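Local atomic coordinates of luciferase-like enzymeAMP-CoA-ligase (Zophobas atratus, PDB entry 4W8O), a protein that probably activates carboxylic acids with ATP as acyl-adenylates and transfers them to coenzyme A, as a luciferase-like member of the ANL superfamily. Residues 113-118 with 182-187; 191-196 with 389-394. One frame throughout, in Å; residues are numbered along the deposited sequence.

Interaction 1: 113-118 with 182-187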
loop_
_atom_site.group_PDB
_atom_site.type_symbol
_atom_site.label_atom_id
_atom_site.label_comp_id
_atom_site.label_asym_id
_atom_site.label_seq_id
_atom_site.Cartn_x
_atom_site.Cartn_y
_atom_site.Cartn_z
ATOM N N LEU A 113 -6.671 -12.495 -13.151
ATOM C CA LEU A 113 -6.034 -12.370 -14.461
ATOM C C LEU A 113 -7.042 -12.007 -15.551
ATOM O O LEU A 113 -6.739 -11.216 -16.453
ATOM C CB LEU A 113 -5.289 -13.661 -14.831
ATOM C CG LEU A 113 -4.002 -13.962 -14.056
ATOM C CD1 LEU A 113 -3.485 -15.365 -14.358
ATOM C CD2 LEU A 113 -2.939 -12.926 -14.367
ATOM N N SER A 114 -8.243 -12.574 -15.462
ATOM C CA SER A 114 -9.278 -12.312 -16.454
ATOM C C SER A 114 -9.758 -10.864 -16.370
ATOM O O SER A 114 -10.184 -10.296 -17.368
ATOM C CB SER A 114 -10.449 -13.293 -16.291
ATOM O OG SER A 114 -11.302 -12.919 -15.209
ATOM N N LEU A 115 -9.683 -10.267 -15.180
ATOM C CA LEU A 115 -10.013 -8.852 -15.024
ATOM C C LEU A 115 -9.013 -7.925 -15.731
ATOM O O LEU A 115 -9.423 -6.990 -16.404
ATOM C CB LEU A 115 -10.078 -8.457 -13.547
ATOM C CG LEU A 115 -11.202 -9.044 -12.700
ATOM C CD1 LEU A 115 -10.939 -8.755 -11.231
ATOM C CD2 LEU A 115 -12.554 -8.495 -13.125
ATOM N N VAL A 116 -7.716 -8.189 -15.569
ATOM C CA VAL A 116 -6.672 -7.259 -16.009
ATOM C C VAL A 116 -5.862 -7.701 -17.243
ATOM O O VAL A 116 -5.121 -6.891 -17.803
ATOM C CB VAL A 116 -5.723 -6.884 -14.844
ATOM C CG1 VAL A 116 -6.526 -6.362 -13.656
ATOM C CG2 VAL A 116 -4.824 -8.048 -14.426
ATOM N N THR A 117 -6.010 -8.963 -17.656
ATOM C CA THR A 117 -5.395 -9.496 -18.879
ATOM C C THR A 117 -4.011 -8.901 -19.165
ATOM O O THR A 117 -3.852 -8.136 -20.105
ATOM C CB THR A 117 -6.316 -9.291 -20.099
ATOM O OG1 THR A 117 -6.575 -7.894 -20.282
ATOM C CG2 THR A 117 -7.651 -10.025 -19.904
ATOM N N PRO A 118 -3.004 -9.261 -18.347
ATOM C CA PRO A 118 -1.688 -8.624 -18.440
ATOM C C PRO A 118 -0.861 -9.071 -19.645
ATOM O O PRO A 118 -1.051 -10.165 -20.170
ATOM C CB PRO A 118 -1.002 -9.021 -17.135
ATOM C CG PRO A 118 -1.679 -10.272 -16.688
ATOM C CD PRO A 118 -3.026 -10.354 -17.355
ATOM N N MET A 182 -3.278 -0.639 -9.971
ATOM C CA MET A 182 -4.569 -1.289 -9.721
ATOM C C MET A 182 -4.547 -2.163 -8.462
ATOM O O MET A 182 -3.504 -2.686 -8.083
ATOM C CB MET A 182 -5.023 -2.117 -10.931
ATOM C CG MET A 182 -5.371 -1.285 -12.157
ATOM S SD MET A 182 -6.058 -2.196 -13.555
ATOM C CE MET A 182 -4.627 -3.130 -14.069
ATOM N N PHE A 183 -5.706 -2.262 -7.809
ATOM C CA PHE A 183 -5.941 -3.185 -6.698
ATOM C C PHE A 183 -7.271 -3.890 -6.968
ATOM O O PHE A 183 -7.917 -3.650 -7.995
ATOM C CB PHE A 183 -5.968 -2.448 -5.351
ATOM C CG PHE A 183 -4.671 -1.767 -5.011
ATOM C CD1 PHE A 183 -3.641 -2.465 -4.414
ATOM C CD2 PHE A 183 -4.477 -0.420 -5.305
ATOM C CE1 PHE A 183 -2.434 -1.846 -4.109
ATOM C CE2 PHE A 183 -3.275 0.200 -5.015
ATOM C CZ PHE A 183 -2.251 -0.513 -4.410
ATOM N N PHE A 184 -7.674 -4.778 -6.071
ATOM C CA PHE A 184 -8.878 -5.562 -6.279
ATOM C C PHE A 184 -9.887 -5.359 -5.164
ATOM O O PHE A 184 -9.535 -5.403 -3.990
ATOM C CB PHE A 184 -8.509 -7.027 -6.414
ATOM C CG PHE A 184 -7.636 -7.303 -7.599
ATOM C CD1 PHE A 184 -8.165 -7.285 -8.876
ATOM C CD2 PHE A 184 -6.282 -7.550 -7.441
ATOM C CE1 PHE A 184 -7.365 -7.534 -9.979
ATOM C CE2 PHE A 184 -5.475 -7.793 -8.539
ATOM C CZ PHE A 184 -6.019 -7.795 -9.809
ATOM N N SER A 185 -11.137 -5.125 -5.555
ATOM C CA SER A 185 -12.212 -4.858 -4.627
ATOM C C SER A 185 -12.525 -6.091 -3.808
ATOM O O SER A 185 -12.186 -7.203 -4.200
ATOM C CB SER A 185 -13.470 -4.394 -5.371
ATOM O OG SER A 185 -14.057 -5.449 -6.113
ATOM N N SER A 186 -13.184 -5.872 -2.673
ATOM C CA SER A 186 -13.599 -6.939 -1.778
ATOM C C SER A 186 -14.919 -6.556 -1.133
ATOM O O SER A 186 -15.011 -6.438 0.088
ATOM C CB SER A 186 -12.535 -7.179 -0.701
ATOM O OG SER A 186 -12.247 -5.976 0.004
ATOM N N GLY A 187 -15.937 -6.348 -1.959
ATOM C CA GLY A 187 -17.290 -6.099 -1.457
ATOM C C GLY A 187 -17.832 -7.313 -0.717
ATOM O O GLY A 187 -17.335 -8.428 -0.897
#
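Val116 and Leu115, in the last turn of helix 106-116, pack on Met182 and Phe184 at the end of strand 179-184, a helix-on-sheet contact in the adenylate-forming fold. Just beyond the strand, Ser185, Ser186 and Gly187 begin the Ser/Thr/Gly-rich signature loop of ANL enzymes; Ser186 lines the pocket that holds a polyethylene glycol molecule here.

Two bumps meet two hollows. Met182 and Phe184, two residues apart on the strand, both reach the helix, and Val116 CG1 enters the gap between their ends, 3.8 Å from Met182 CE and 3.9 Å from Phe184 CE1. The three atoms make an angle of about 118° at CG1, so the methyl lies between its two neighbours. The bend in the methionine chain (chi3 -69°) turns CE back against the valine. In return, the CE1 corner of the Phe184 ring fits the notch between Val116 CG1 and Leu115 CD1, the latter methyl packing along the CD1-CE1 side of the ring, 3.9 Å from Phe184 CD1.

Closest CA atoms remain 8.9 Å apart, between Val116 and Met182, and no hydrogen bond crosses, so side chains alone make the contact. Val98 of the adjacent strand 96-99 touches Val116, Met182 and Phe184 alike. Thr117, with positive phi, leaves the helix directly after Val116, yet its N still donates to Leu113 O at 2.7 Å.

Interaction 2: 191-196 with 389-394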
loop_
_atom_site.group_PDB
_atom_site.type_symbol
_atom_site.label_atom_id
_atom_site.label_comp_id
_atom_site.label_asym_id
_atom_site.label_seq_id
_atom_site.Cartn_x
_atom_site.Cartn_y
_atom_site.Cartn_z
ATOM N N LEU A 191 -17.957 -10.864 -7.010
ATOM C CA LEU A 191 -16.537 -11.169 -7.182
ATOM C C LEU A 191 -15.701 -9.896 -7.260
ATOM O O LEU A 191 -16.235 -8.826 -7.545
ATOM C CB LEU A 191 -16.322 -11.977 -8.457
ATOM C CG LEU A 191 -17.104 -13.282 -8.548
ATOM C CD1 LEU A 191 -16.987 -13.835 -9.957
ATOM C CD2 LEU A 191 -16.642 -14.304 -7.521
ATOM N N PRO A 192 -14.380 -10.007 -7.024
ATOM C CA PRO A 192 -13.527 -8.829 -7.116
ATOM C C PRO A 192 -13.597 -8.090 -8.453
ATOM O O PRO A 192 -13.925 -8.674 -9.489
ATOM C CB PRO A 192 -12.125 -9.396 -6.886
ATOM C CG PRO A 192 -12.363 -10.593 -6.019
ATOM C CD PRO A 192 -13.638 -11.177 -6.515
ATOM N N LYS A 193 -13.305 -6.794 -8.392
ATOM C CA LYS A 193 -13.168 -5.945 -9.566
ATOM C C LYS A 193 -11.854 -5.202 -9.440
ATOM O O LYS A 193 -11.302 -5.100 -8.343
ATOM C CB LYS A 193 -14.330 -4.967 -9.647
ATOM C CG LYS A 193 -15.686 -5.658 -9.730
ATOM C CD LYS A 193 -16.627 -5.172 -8.639
ATOM C CE LYS A 193 -17.738 -6.162 -8.355
ATOM N NZ LYS A 193 -18.374 -6.591 -9.624
ATOM N N ALA A 194 -11.348 -4.708 -10.566
ATOM C CA ALA A 194 -10.048 -4.064 -10.593
ATOM C C ALA A 194 -10.202 -2.572 -10.312
ATOM O O ALA A 194 -10.640 -1.805 -11.165
ATOM C CB ALA A 194 -9.351 -4.296 -11.924
ATOM N N ILE A 195 -9.853 -2.196 -9.087
ATOM C CA ILE A 195 -9.798 -0.806 -8.661
ATOM C C ILE A 195 -8.663 -0.079 -9.392
ATOM O O ILE A 195 -7.511 -0.509 -9.350
ATOM C CB ILE A 195 -9.507 -0.731 -7.152
ATOM C CG1 ILE A 195 -10.670 -1.308 -6.346
ATOM C CG2 ILE A 195 -9.216 0.707 -6.734
ATOM C CD1 ILE A 195 -10.279 -1.747 -4.947
ATOM N N CYS A 196 -8.989 1.015 -10.063
ATOM C CA CYS A 196 -7.977 1.799 -10.785
ATOM C C CYS A 196 -7.617 3.070 -10.043
ATOM O O CYS A 196 -8.500 3.890 -9.756
ATOM C CB CYS A 196 -8.496 2.174 -12.173
ATOM S SG CYS A 196 -8.702 0.739 -13.246
ATOM N N TYR A 389 -11.547 -1.062 -13.902
ATOM C CA TYR A 389 -10.845 -1.213 -15.176
ATOM C C TYR A 389 -11.797 -1.534 -16.326
ATOM O O TYR A 389 -11.761 -0.885 -17.366
ATOM C CB TYR A 389 -9.782 -2.307 -15.050
ATOM C CG TYR A 389 -8.823 -2.412 -16.214
ATOM C CD1 TYR A 389 -8.113 -1.294 -16.668
ATOM C CD2 TYR A 389 -8.592 -3.629 -16.836
ATOM C CE1 TYR A 389 -7.213 -1.396 -17.723
ATOM C CE2 TYR A 389 -7.708 -3.739 -17.898
ATOM C CZ TYR A 389 -7.013 -2.624 -18.331
ATOM O OH TYR A 389 -6.134 -2.741 -19.381
ATOM N N ARG A 390 -12.637 -2.548 -16.149
ATOM C CA ARG A 390 -13.645 -2.859 -17.165
ATOM C C ARG A 390 -15.082 -2.937 -16.652
ATOM O O ARG A 390 -16.011 -3.057 -17.443
ATOM C CB ARG A 390 -13.258 -4.132 -17.916
ATOM C CG ARG A 390 -12.070 -3.900 -18.840
ATOM C CD ARG A 390 -11.856 -5.027 -19.829
ATOM N NE ARG A 390 -10.832 -5.969 -19.384
ATOM C CZ ARG A 390 -9.574 -6.016 -19.827
ATOM N NH1 ARG A 390 -9.121 -5.162 -20.741
ATOM N NH2 ARG A 390 -8.756 -6.937 -19.339
ATOM N N ASN A 391 -15.271 -2.848 -15.345
ATOM C CA ASN A 391 -16.595 -2.919 -14.767
ATOM C C ASN A 391 -17.106 -1.515 -14.385
ATOM O O ASN A 391 -16.512 -0.509 -14.791
ATOM C CB ASN A 391 -16.582 -3.936 -13.616
ATOM C CG ASN A 391 -16.663 -5.370 -14.124
ATOM O OD1 ASN A 391 -17.588 -5.719 -14.845
ATOM N ND2 ASN A 391 -15.677 -6.187 -13.786
ATOM N N ASP A 392 -18.205 -1.445 -13.635
ATOM C CA ASP A 392 -18.940 -0.197 -13.437
ATOM C C ASP A 392 -19.048 0.159 -11.955
ATOM O O ASP A 392 -19.870 -0.400 -11.233
ATOM C CB ASP A 392 -20.343 -0.341 -14.042
ATOM C CG ASP A 392 -21.163 0.935 -13.961
ATOM O OD1 ASP A 392 -20.752 1.880 -13.261
ATOM O OD2 ASP A 392 -22.229 0.988 -14.605
ATOM N N SER A 393 -18.235 1.120 -11.528
ATOM C CA SER A 393 -18.183 1.560 -10.138
ATOM C C SER A 393 -19.185 2.682 -9.815
ATOM O O SER A 393 -19.084 3.294 -8.755
ATOM C CB SER A 393 -16.763 2.041 -9.811
ATOM O OG SER A 393 -16.371 3.114 -10.665
ATOM N N ALA A 394 -20.158 2.939 -10.695
ATOM C CA ALA A 394 -21.096 4.065 -10.505
ATOM C C ALA A 394 -21.742 4.090 -9.118
ATOM O O ALA A 394 -21.831 5.147 -8.485
ATOM C CB ALA A 394 -22.178 4.052 -11.577
#
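Lys193 closes the Ser/Thr/Gly-rich signature loop of the ANL enzymes, which in relatives binds the phosphates of ATP, and here it and the strand that follows meet Tyr389 and Asn391. The link is antiparallel: Cys196 pairs with Thr386 and Gly387, and Tyr389 N carries the bonding one step past strand 387-388 by donating to Ala194 O at 3.0 Å, with a bent N-H...O angle of 144°.

Side chains also meet beside this bond, both at Tyr389 CB: Ala194 CB rests 3.7 Å from it, and Cys196 SG lies equally close. The sulfur is also a sulfur-aromatic neighbour of the tyrosine, 75° off the ring normal and therefore at the ring edge. With CG anti to the backbone N (chi1 -170°), the ring leads away from strand 194-198, and its CE2 lies over one face of the Arg390 guanidinium, 3.4 Å from its plane and displaced from its centre.

At the outer end, the side chains of Lys193 and Asn391 run nearly perpendicular to each other, Lys193 CG making a van der Waals contact with Asn391 ND2 at 4.1 Å. Next comes an Asx turn, in which Ala394 N donates to Asp392 OD1 at 2.8 Å, approaching the oxygen from its anti side, tilted out of the carboxylate plane.

Overall arrangement
From the N terminus, the first of the four segments lies at the end of helix 106-116, and interaction 1 closes a loop of 63 residues when the chain returns as strand 179-184. The signature loop then turns it into the neighbouring antiparallel strand 194-198, where interaction 2 opens; it closes 192 residues later, just after edge strand 387-388. The two loops follow in series, neither nested nor crossed, yet their centres lie only about 7 Å apart. Ser185 OG accepts a hydrogen bond from Lys193 N across the base of the signature loop, and Arg390 NH2 hydrogen-bonds Thr117 OG1, 2.6 Å away. Together the two interactions join the end of helix 106-116, neighbouring strands 179-184 and 194-198, and the loop 389-394.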